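Local coordinates for protein taurine dioxygenase (Burkholderia xenovorans, PDB 5KEU) that probably acts as an iron(II)- and 2-oxoglutarate-dependent dioxygenase of the TauD/TfdA family, and binds a magnesium ion in this crystal, at residues D125-L130 with Y219-F224; T120-D125 with A270-A275. All coordinates share one frame; numbering follows the deposited sequence.

Contact 1 (D125-L130 with Y219-F224); sequences DVTAAL and YVSPSF. With MG (magnesium ion), chain C.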
ATOM      1  N   ASP B 125      -6.936 -10.696  12.896  1.00 13.51           N
ATOM      2  CA  ASP B 125      -8.250 -11.341  12.967  1.00 18.36           C
ATOM      3  C   ASP B 125      -8.605 -11.801  14.376  1.00 18.45           C
ATOM      4  O   ASP B 125      -7.814 -12.462  15.047  1.00 14.25           O
ATOM      5  CB  ASP B 125      -8.301 -12.526  12.023  1.00 16.45           C
ATOM      6  CG  ASP B 125      -8.454 -12.100  10.580  1.00 25.54           C
ATOM      7  OD1 ASP B 125      -9.014 -10.991  10.323  1.00 22.56           O
ATOM      8  OD2 ASP B 125      -8.015 -12.881   9.717  1.00 21.29           O
ATOM      9  N   VAL B 126      -9.837 -11.499  14.791  1.00 14.01           N
ATOM     10  CA  VAL B 126     -10.461 -12.009  16.008  1.00 15.13           C
ATOM     11  C   VAL B 126      -9.664 -11.712  17.266  1.00 16.59           C
ATOM     12  O   VAL B 126      -9.686 -12.505  18.214  1.00 16.99           O
ATOM     13  CB  VAL B 126     -10.729 -13.531  15.933  1.00 17.75           C
ATOM     14  CG1 VAL B 126     -11.931 -13.893  16.810  1.00 18.14           C
ATOM     15  CG2 VAL B 126     -10.956 -13.996  14.512  1.00 21.63           C
ATOM     16  N   THR B 127      -8.962 -10.577  17.311  1.00 12.68           N
ATOM     17  CA  THR B 127      -8.246 -10.298  18.551  1.00 16.95           C
ATOM     18  C   THR B 127      -9.174  -9.886  19.686  1.00 14.51           C
ATOM     19  O   THR B 127      -8.705  -9.750  20.817  1.00 15.03           O
ATOM     20  CB  THR B 127      -7.152  -9.240  18.361  1.00 16.31           C
ATOM     21  OG1 THR B 127      -7.703  -8.002  17.894  1.00 14.05           O
ATOM     22  CG2 THR B 127      -6.095  -9.741  17.392  1.00 14.71           C
ATOM     23  N   ALA B 128     -10.479  -9.714  19.434  1.00 13.50           N
ATOM     24  CA  ALA B 128     -11.389  -9.556  20.564  1.00 13.11           C
ATOM     25  C   ALA B 128     -11.543 -10.839  21.369  1.00 16.87           C
ATOM     26  O   ALA B 128     -12.087 -10.782  22.475  1.00 22.30           O
ATOM     27  CB  ALA B 128     -12.780  -9.086  20.107  1.00 16.55           C
ATOM     28  N   ALA B 129     -11.098 -11.982  20.847  1.00 16.94           N
ATOM     29  CA  ALA B 129     -11.254 -13.251  21.544  1.00 18.72           C
ATOM     30  C   ALA B 129     -10.007 -13.586  22.354  1.00 16.40           C
ATOM     31  O   ALA B 129      -8.927 -13.048  22.133  1.00 14.68           O
ATOM     32  CB  ALA B 129     -11.530 -14.390  20.569  1.00 21.12           C
ATOM     33  N   LEU B 130     -10.174 -14.520  23.289  1.00 14.96           N
ATOM     34  CA  LEU B 130      -9.071 -14.881  24.173  1.00 15.07           C
ATOM     35  C   LEU B 130      -7.926 -15.524  23.402  1.00 20.41           C
ATOM     36  O   LEU B 130      -6.753 -15.269  23.696  1.00 16.74           O
ATOM     37  CB  LEU B 130      -9.575 -15.827  25.268  1.00 15.96           C
ATOM     38  CG  LEU B 130      -8.472 -16.301  26.233  1.00 17.42           C
ATOM     39  CD1 LEU B 130      -7.762 -15.143  26.931  1.00 19.43           C
ATOM     40  CD2 LEU B 130      -9.062 -17.281  27.264  1.00 24.18           C
ATOM     41  N   TYR B 219       1.267  -5.683  19.023  1.00 11.27           N
ATOM     42  CA  TYR B 219      -0.009  -6.380  18.823  1.00 13.49           C
ATOM     43  C   TYR B 219      -1.181  -5.392  18.873  1.00 15.53           C
ATOM     44  O   TYR B 219      -2.021  -5.451  19.756  1.00 15.10           O
ATOM     45  CB  TYR B 219      -0.151  -7.467  19.894  1.00 12.64           C
ATOM     46  CG  TYR B 219      -1.057  -8.636  19.559  1.00 12.41           C
ATOM     47  CD1 TYR B 219      -0.824  -9.430  18.442  1.00 12.31           C
ATOM     48  CD2 TYR B 219      -2.141  -8.960  20.382  1.00 17.50           C
ATOM     49  CE1 TYR B 219      -1.664 -10.527  18.140  1.00 13.20           C
ATOM     50  CE2 TYR B 219      -2.978 -10.058  20.097  1.00 15.60           C
ATOM     51  CZ  TYR B 219      -2.729 -10.831  18.980  1.00 16.10           C
ATOM     52  OH  TYR B 219      -3.538 -11.921  18.693  1.00 17.10           O
ATOM     53  N   VAL B 220      -1.232  -4.453  17.920  1.00  9.54           N
ATOM     54  CA  VAL B 220      -2.116  -3.292  18.082  1.00  9.94           C
ATOM     55  C   VAL B 220      -3.344  -3.322  17.171  1.00 16.16           C
ATOM     56  O   VAL B 220      -4.044  -2.308  17.067  1.00 13.25           O
ATOM     57  CB  VAL B 220      -1.337  -1.973  17.926  1.00 10.48           C
ATOM     58  CG1 VAL B 220      -0.378  -1.824  19.084  1.00 11.44           C
ATOM     59  CG2 VAL B 220      -0.554  -1.928  16.613  1.00 12.89           C
ATOM     60  N   SER B 221      -3.655  -4.459  16.553  1.00 10.98           N
ATOM     61  CA  SER B 221      -4.917  -4.734  15.842  1.00 11.21           C
ATOM     62  C   SER B 221      -5.881  -3.543  15.735  1.00 14.78           C
ATOM     63  O   SER B 221      -6.823  -3.426  16.532  1.00 12.16           O
ATOM     64  CB  SER B 221      -5.619  -5.908  16.543  1.00 12.89           C
ATOM     65  OG  SER B 221      -6.637  -6.427  15.710  1.00 13.94           O
ATOM     66  N   PRO B 222      -5.683  -2.630  14.772  1.00 12.43           N
ATOM     67  CA  PRO B 222      -6.358  -1.318  14.865  1.00  9.95           C
ATOM     68  C   PRO B 222      -7.888  -1.373  14.871  1.00 13.71           C
ATOM     69  O   PRO B 222      -8.514  -0.553  15.555  1.00 14.24           O
ATOM     70  CB  PRO B 222      -5.809  -0.548  13.645  1.00 11.17           C
ATOM     71  CG  PRO B 222      -4.426  -1.130  13.445  1.00 11.70           C
ATOM     72  CD  PRO B 222      -4.571  -2.630  13.804  1.00 13.83           C
ATOM     73  N   SER B 223      -8.516  -2.316  14.172  1.00 12.08           N
ATOM     74  CA  SER B 223      -9.981  -2.325  14.164  1.00 16.28           C
ATOM     75  C   SER B 223     -10.576  -2.719  15.510  1.00 16.38           C
ATOM     76  O   SER B 223     -11.729  -2.371  15.793  1.00 16.77           O
ATOM     77  CB  SER B 223     -10.517  -3.285  13.100  1.00 18.90           C
ATOM     78  OG  SER B 223     -10.226  -2.818  11.804  1.00 16.16           O
ATOM     79  N   PHE B 224      -9.841  -3.467  16.327  1.00 14.28           N
ATOM     80  CA  PHE B 224     -10.422  -4.054  17.527  1.00 16.74           C
ATOM     81  C   PHE B 224      -9.825  -3.543  18.829  1.00 14.97           C
ATOM     82  O   PHE B 224     -10.516  -3.575  19.850  1.00 13.91           O
ATOM     83  CB  PHE B 224     -10.292  -5.581  17.460  1.00 17.96           C
ATOM     84  CG  PHE B 224     -10.852  -6.149  16.182  1.00 21.35           C
ATOM     85  CD1 PHE B 224     -12.120  -5.764  15.743  1.00 24.06           C
ATOM     86  CD2 PHE B 224     -10.102  -6.996  15.385  1.00 17.30           C
ATOM     87  CE1 PHE B 224     -12.646  -6.251  14.550  1.00 24.01           C
ATOM     88  CE2 PHE B 224     -10.624  -7.491  14.198  1.00 20.30           C
ATOM     89  CZ  PHE B 224     -11.893  -7.111  13.773  1.00 24.17           C
TER
HETATM   90 MG    MG C 417      -9.355  -9.879   8.506  1.00  4.39          MG
HETATM   91  O   HOH W   1      -9.678 -11.709   7.835  1.00 23.26           O
HETATM   92  O   HOH W   2      -9.970  -9.151   6.645  1.00 22.75           O
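Thr127 reaches from the 125-130 loop to Tyr219, Ser221 and Phe224 in the loop between strands 216-218 and 225-228. The first loop starts at Asp125, the carboxylate of the HxD metal motif in a TauD-type double-stranded beta-helix (jelly-roll) fold.

The polar link is one hydrogen bond. Thr127 OG1 and Ser221 OG lie 2.9 Å apart, and either could be the donor. Thr127 OG1 sits between its backbone N and carbonyl carbon (chi1 60°), which leaves CG2 on the side of Tyr219. Each hydroxyl also bonds outside the pair: Thr127 OG1 to His177 ND1, its strongest partner, and Ser221 OG to the backbone N of Thr124. The bond is therefore one step in a buried polar chain.

Van der Waals contacts flank it. Thr127 CG2 meets the phenol end of Tyr219, 3.6 Å from its OH. Thr127 OG1 lies near the plane of the Phe224 ring, at its edge. The Ser223 CB covers one face of that ring.

Backbone bonds shape each loop. Val126 to Ala129 form a type I beta turn, with Ala129 N 3.0 Å from Val126 O. In the other loop, Phe224 N bonds to Ser221 O.

The metal lies at the start of the first loop. His123, His273 and Asn323 complete its protein ligands. Asp125 OD1 binds the magnesium at 2.2 Å.

Contact 2 (T120-D125 with A270-A275); sequences TGWHTD and ATAHLA. With MG (magnesium ion), chain C; FMT (formic acid), chain T.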
ATOM      1  N   THR B 120      -7.477   2.905   9.346  1.00 10.74           N
ATOM      2  CA  THR B 120      -8.838   2.388   9.272  1.00 12.00           C
ATOM      3  C   THR B 120      -8.875   1.101   8.465  1.00 15.38           C
ATOM      4  O   THR B 120      -8.342   1.026   7.349  1.00 13.34           O
ATOM      5  CB  THR B 120      -9.760   3.439   8.652  1.00 12.10           C
ATOM      6  OG1 THR B 120      -9.779   4.592   9.498  1.00 13.50           O
ATOM      7  CG2 THR B 120     -11.160   2.897   8.504  1.00 15.34           C
ATOM      8  N   GLY B 121      -9.496   0.069   9.039  1.00 12.87           N
ATOM      9  CA  GLY B 121      -9.619  -1.202   8.374  1.00 14.89           C
ATOM     10  C   GLY B 121      -8.472  -2.158   8.617  1.00 17.18           C
ATOM     11  O   GLY B 121      -8.627  -3.361   8.373  1.00 13.10           O
ATOM     12  N   TRP B 122      -7.329  -1.667   9.102  1.00 14.62           N
ATOM     13  CA  TRP B 122      -6.219  -2.556   9.441  1.00 11.17           C
ATOM     14  C   TRP B 122      -6.548  -3.348  10.692  1.00 13.61           C
ATOM     15  O   TRP B 122      -7.000  -2.774  11.688  1.00 12.94           O
ATOM     16  CB  TRP B 122      -4.942  -1.754   9.670  1.00  9.64           C
ATOM     17  CG  TRP B 122      -4.305  -1.280   8.409  1.00 12.27           C
ATOM     18  CD1 TRP B 122      -4.487  -0.063   7.781  1.00 12.17           C
ATOM     19  CD2 TRP B 122      -3.373  -2.012   7.607  1.00 10.49           C
ATOM     20  NE1 TRP B 122      -3.709  -0.006   6.642  1.00 11.09           N
ATOM     21  CE2 TRP B 122      -3.019  -1.187   6.513  1.00 13.81           C
ATOM     22  CE3 TRP B 122      -2.815  -3.295   7.699  1.00 11.70           C
ATOM     23  CZ2 TRP B 122      -2.112  -1.596   5.540  1.00 12.55           C
ATOM     24  CZ3 TRP B 122      -1.899  -3.702   6.724  1.00 10.64           C
ATOM     25  CH2 TRP B 122      -1.569  -2.855   5.656  1.00 10.77           C
ATOM     26  N   HIS B 123      -6.304  -4.658  10.660  1.00 11.07           N
ATOM     27  CA  HIS B 123      -6.689  -5.468  11.816  1.00 13.26           C
ATOM     28  C   HIS B 123      -5.958  -6.800  11.816  1.00 12.22           C
ATOM     29  O   HIS B 123      -5.483  -7.287  10.785  1.00 12.98           O
ATOM     30  CB  HIS B 123      -8.195  -5.751  11.837  1.00 12.28           C
ATOM     31  CG  HIS B 123      -8.643  -6.579  10.677  1.00 14.82           C
ATOM     32  ND1 HIS B 123      -8.695  -6.082   9.393  1.00 14.00           N
ATOM     33  CD2 HIS B 123      -9.013  -7.881  10.595  1.00 15.85           C
ATOM     34  CE1 HIS B 123      -9.094  -7.037   8.568  1.00 19.37           C
ATOM     35  NE2 HIS B 123      -9.303  -8.139   9.273  1.00 16.79           N
ATOM     36  N   THR B 124      -5.903  -7.388  13.004  1.00 16.19           N
ATOM     37  CA  THR B 124      -5.484  -8.766  13.201  1.00 12.19           C
ATOM     38  C   THR B 124      -6.751  -9.542  13.522  1.00 12.48           C
ATOM     39  O   THR B 124      -7.580  -9.068  14.299  1.00 12.79           O
ATOM     40  CB  THR B 124      -4.456  -8.852  14.324  1.00 14.04           C
ATOM     41  OG1 THR B 124      -3.314  -8.026  13.976  1.00 12.79           O
ATOM     42  CG2 THR B 124      -3.966 -10.258  14.495  1.00 13.69           C
ATOM     43  N   ASP B 125      -6.936 -10.696  12.896  1.00 13.51           N
ATOM     44  CA  ASP B 125      -8.250 -11.341  12.967  1.00 18.36           C
ATOM     45  C   ASP B 125      -8.605 -11.801  14.376  1.00 18.45           C
ATOM     46  O   ASP B 125      -7.814 -12.462  15.047  1.00 14.25           O
ATOM     47  CB  ASP B 125      -8.301 -12.526  12.023  1.00 16.45           C
ATOM     48  CG  ASP B 125      -8.454 -12.100  10.580  1.00 25.54           C
ATOM     49  OD1 ASP B 125      -9.014 -10.991  10.323  1.00 22.56           O
ATOM     50  OD2 ASP B 125      -8.015 -12.881   9.717  1.00 21.29           O
ATOM     51  N   ALA B 270       1.807 -12.180  13.902  1.00 16.57           N
ATOM     52  CA  ALA B 270       2.865 -11.239  13.579  1.00 14.58           C
ATOM     53  C   ALA B 270       2.427 -10.186  12.566  1.00 12.79           C
ATOM     54  O   ALA B 270       3.269  -9.400  12.120  1.00 11.93           O
ATOM     55  CB  ALA B 270       4.098 -11.981  13.037  1.00 13.73           C
ATOM     56  N   THR B 271       1.149 -10.147  12.196  1.00  9.14           N
ATOM     57  CA  THR B 271       0.690  -9.266  11.131  1.00 10.33           C
ATOM     58  C   THR B 271      -0.643  -8.645  11.489  1.00 13.30           C
ATOM     59  O   THR B 271      -1.376  -9.132  12.352  1.00 11.26           O
ATOM     60  CB  THR B 271       0.497 -10.001   9.790  1.00 13.53           C
ATOM     61  OG1 THR B 271      -0.484 -11.042   9.948  1.00 12.54           O
ATOM     62  CG2 THR B 271       1.809 -10.589   9.288  1.00 12.15           C
ATOM     63  N   ALA B 272      -0.949  -7.562  10.791  1.00 11.20           N
ATOM     64  CA  ALA B 272      -2.310  -7.096  10.576  1.00 11.48           C
ATOM     65  C   ALA B 272      -2.511  -7.009   9.070  1.00 13.22           C
ATOM     66  O   ALA B 272      -1.540  -6.979   8.304  1.00 12.15           O
ATOM     67  CB  ALA B 272      -2.572  -5.725  11.229  1.00 10.32           C
ATOM     68  N   HIS B 273      -3.771  -6.981   8.634  1.00  9.64           N
ATOM     69  CA  HIS B 273      -4.041  -6.890   7.205  1.00  9.92           C
ATOM     70  C   HIS B 273      -5.196  -5.933   6.945  1.00 11.02           C
ATOM     71  O   HIS B 273      -5.913  -5.500   7.854  1.00 11.43           O
ATOM     72  CB  HIS B 273      -4.320  -8.265   6.579  1.00 13.25           C
ATOM     73  CG  HIS B 273      -5.456  -8.993   7.231  1.00 15.27           C
ATOM     74  ND1 HIS B 273      -5.292  -9.731   8.384  1.00 19.91           N
ATOM     75  CD2 HIS B 273      -6.770  -9.076   6.915  1.00 17.98           C
ATOM     76  CE1 HIS B 273      -6.456 -10.233   8.754  1.00 19.27           C
ATOM     77  NE2 HIS B 273      -7.371  -9.847   7.884  1.00 18.91           N
ATOM     78  N   LEU B 274      -5.350  -5.588   5.668  1.00 13.10           N
ATOM     79  CA  LEU B 274      -6.274  -4.560   5.212  1.00 10.91           C
ATOM     80  C   LEU B 274      -7.061  -5.149   4.049  1.00 12.97           C
ATOM     81  O   LEU B 274      -6.485  -5.411   2.986  1.00 12.29           O
ATOM     82  CB  LEU B 274      -5.512  -3.300   4.771  1.00 12.35           C
ATOM     83  CG  LEU B 274      -6.387  -2.175   4.191  1.00 15.46           C
ATOM     84  CD1 LEU B 274      -7.269  -1.515   5.261  1.00 16.83           C
ATOM     85  CD2 LEU B 274      -5.535  -1.126   3.444  1.00 14.14           C
ATOM     86  N   ALA B 275      -8.370  -5.351   4.242  1.00 15.37           N
ATOM     87  CA  ALA B 275      -9.227  -5.817   3.155  1.00 17.74           C
ATOM     88  C   ALA B 275      -9.493  -4.677   2.173  1.00 18.12           C
ATOM     89  O   ALA B 275      -9.439  -3.505   2.547  1.00 18.19           O
ATOM     90  CB  ALA B 275     -10.558  -6.349   3.703  1.00 18.25           C
TER
HETATM   91 MG    MG C 417      -9.355  -9.879   8.506  1.00  4.39          MG
HETATM   92  C   FMT T 409     -11.185   4.907  12.427  1.00 42.39           C
HETATM   93  O1  FMT T 409     -11.095   3.873  11.766  1.00 29.34           O
HETATM   94  O2  FMT T 409     -12.165   5.662  12.423  1.00 41.90           O
HETATM   95  O   HOH W   3     -10.037  -4.396   6.404  1.00 15.77           O
HETATM   96  O   HOH W   1      -9.678 -11.709   7.835  1.00 23.26           O
HETATM   97  O   HOH W   2      -9.970  -9.151   6.645  1.00 22.75           O
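His123 and His273 form an antiparallel hydrogen-bonded pair, where the short, weakly bonded strand 122-123 edges strand 271-274. This part of the double-stranded beta-helix (jelly-roll) core assembles the HxD...H metal triad of the family. Thr120 leads in: its carbonyl O lies 3.5 Å from Leu274 CD1. Its OG1 donates to a formic acid, probably from the crystallisation liquor. Gly121 O takes a bond from a water that also accepts from Ala275 N. Trp122 makes a CH-pi contact with Leu274, whose CB stands 3.7 Å from the six-membered ring's centroid, almost on the normal. The Ala272 O lies at the ring edge.

Of the two backbone bonds at His123, the shorter, His273 N to His123 O, is 2.8 Å with an angle of 162° at hydrogen. The two imidazoles converge on the magnesium with planes 62° apart, through His123 NE2 at 1.9 Å and His273 NE2 at 2.1 Å. ND1 of His123 donates in its ring plane to Gly121 O, which fixes the ring's rotation.

Thr124 OG1 donates to Thr271 O at 2.8 Å. Asp125 sets its carboxylate at the edge of the His273 ring, planes 76° apart, with OD1 3.1 Å from His273 CE1.

Both contacts are buried, contact 1 throughout; contact 2 is more open at its Thr120, Gly121 and Leu274 end. They meet at Asp125 and the magnesium. Contact 2 lies on sheet strands and holds His123, Asp125 and His273; contact 1 shares only Asp125 among them. Contact 2 combines backbone pairing with metal bonds, and its Leu274 also packs on Pro250 of the second subunit. Contact 1 joins two loops without strand pairing and rests on side chains. The 219-224 loop links the two contacts, and its Ser223 OG probably bonds to Trp122 O. It thus forms a second shell beside the chain that carries His123 and Asp125.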